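Local coordinates for protein extracellular invertase (Aspergillus kawachii, PDB 5XH8) that cleaves beta-fructofuranosides, probably sucrose, and has high transfructosylation activity, probably building fructooligosaccharides such as 1-kestose, as a family 32 beta-fructofuranosidase, at residues A[490-493]-A[494-497]. Numbering follows the deposited sequence.
Sequences YYQF and SNES
A beta hairpin with a G1 beta bulge at its turn brings Gln492 opposite both Glu496 and Ser497. Gln492 and Ser497 form an antiparallel hydrogen-bonded pair: Gln492 N donates to Ser497 O (2.9 Å), and Ser497 N returns a bond to Gln492 O (3.0 Å). Across the turn itself, Glu496 N bonds Phe493 O at 3.2 Å, approaching from above the carbonyl plane rather than along a lone pair. Glu496 has a positive phi (48°), the left-handed backbone characteristic of the first position of a G1 bulge. The hairpin links strands 487-492 and 497-501 in the C-terminal beta-sandwich domain of this family 32 enzyme. On one side of it, Tyr491 and Glu496 run side by side, ring and carboxylate planes 82° apart. With CG anti to the backbone N (chi1 -169°), the Tyr491 ring reaches along the turn until its OH lies 3.5 Å from Glu496 CA. One water donates to both Tyr491 OH (2.8 Å) and Glu496 OE2 (2.6 Å), tying the two ends together. Tyr491 OH also hydrogen-bonds Leu524 O, and Glu496 OE1 forms a salt bridge with Arg525. Gln492 CG lies 3.2 Å from Ser494 OG, where the Gln492 side chain passes the serine.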
loop_
_atom_site.group_PDB
_atom_site.type_symbol
_atom_site.label_atom_id
_atom_site.label_comp_id
_atom_site.label_asym_id
_atom_site.label_seq_id
_atom_site.Cartn_x
_atom_site.Cartn_y
_atom_site.Cartn_z
ATOM N N TYR A 490 44.521 13.592 20.639
ATOM C CA TYR A 490 45.846 13.755 20.033
ATOM C C TYR A 490 45.945 13.294 18.591
ATOM O O TYR A 490 45.158 12.469 18.152
ATOM C CB TYR A 490 46.882 13.041 20.897
ATOM C CG TYR A 490 46.701 11.541 21.034
ATOM C CD1 TYR A 490 45.937 10.997 22.069
ATOM C CD2 TYR A 490 47.340 10.667 20.173
ATOM C CE1 TYR A 490 45.811 9.631 22.228
ATOM C CE2 TYR A 490 47.206 9.294 20.317
ATOM C CZ TYR A 490 46.445 8.787 21.342
ATOM O OH TYR A 490 46.322 7.433 21.468
ATOM N N TYR A 491 46.896 13.873 17.852
ATOM C CA TYR A 491 47.272 13.373 16.531
ATOM C C TYR A 491 48.384 12.341 16.662
ATOM O O TYR A 491 49.279 12.473 17.489
ATOM C CB TYR A 491 47.711 14.498 15.601
ATOM C CG TYR A 491 47.841 14.030 14.170
ATOM C CD1 TYR A 491 46.706 13.876 13.364
ATOM C CD2 TYR A 491 49.086 13.698 13.624
ATOM C CE1 TYR A 491 46.805 13.421 12.054
ATOM C CE2 TYR A 491 49.199 13.244 12.312
ATOM C CZ TYR A 491 48.058 13.108 11.524
ATOM O OH TYR A 491 48.155 12.644 10.225
ATOM N N GLN A 492 48.314 11.327 15.819
ATOM C CA GLN A 492 49.194 10.186 15.820
ATOM C C GLN A 492 49.623 9.949 14.364
ATOM O O GLN A 492 48.767 9.695 13.497
ATOM C CB GLN A 492 48.389 9.015 16.361
ATOM C CG GLN A 492 49.081 7.686 16.440
ATOM C CD GLN A 492 48.225 6.665 17.156
ATOM O OE1 GLN A 492 47.404 5.986 16.548
ATOM N NE2 GLN A 492 48.414 6.549 18.456
ATOM N N PHE A 493 50.928 10.056 14.076
ATOM C CA PHE A 493 51.423 9.820 12.702
ATOM C C PHE A 493 51.459 8.369 12.276
ATOM O O PHE A 493 51.333 8.116 11.094
ATOM C CB PHE A 493 52.802 10.452 12.456
ATOM C CG PHE A 493 52.741 11.913 12.147
ATOM C CD1 PHE A 493 52.784 12.843 13.168
ATOM C CD2 PHE A 493 52.618 12.353 10.843
ATOM C CE1 PHE A 493 52.724 14.189 12.895
ATOM C CE2 PHE A 493 52.555 13.706 10.559
ATOM C CZ PHE A 493 52.609 14.625 11.592
ATOM N N SER A 494 51.609 7.429 13.206
ATOM C CA SER A 494 51.719 5.995 12.858
ATOM C C SER A 494 50.591 5.464 11.973
ATOM O O SER A 494 50.835 4.645 11.081
ATOM C CB SER A 494 51.770 5.148 14.118
ATOM O OG SER A 494 50.599 5.345 14.887
ATOM N N ASN A 495 49.360 5.914 12.242
ATOM C CA ASN A 495 48.193 5.599 11.390
ATOM C C ASN A 495 47.457 6.853 10.908
ATOM O O ASN A 495 46.296 6.783 10.476
ATOM C CB ASN A 495 47.235 4.663 12.122
ATOM C CG ASN A 495 46.795 5.202 13.485
ATOM O OD1 ASN A 495 47.139 6.309 13.894
ATOM N ND2 ASN A 495 46.031 4.400 14.193
ATOM N N GLU A 496 48.148 7.993 10.955
ATOM C CA GLU A 496 47.609 9.246 10.499
ATOM C C GLU A 496 46.189 9.486 11.053
ATOM O O GLU A 496 45.259 9.703 10.279
ATOM C CB GLU A 496 47.581 9.256 8.973
ATOM C CG GLU A 496 48.921 9.044 8.295
ATOM C CD GLU A 496 48.799 9.257 6.807
ATOM O OE1 GLU A 496 48.385 8.308 6.130
ATOM O OE2 GLU A 496 49.064 10.381 6.313
ATOM N N SER A 497 46.048 9.438 12.381
ATOM C CA SER A 497 44.734 9.523 13.044
ATOM C C SER A 497 44.691 10.549 14.155
ATOM O O SER A 497 45.690 10.778 14.850
ATOM C CB SER A 497 44.366 8.182 13.661
ATOM O OG SER A 497 44.159 7.194 12.668
HETATM O O HOH W 1 49.717 12.321 7.894
#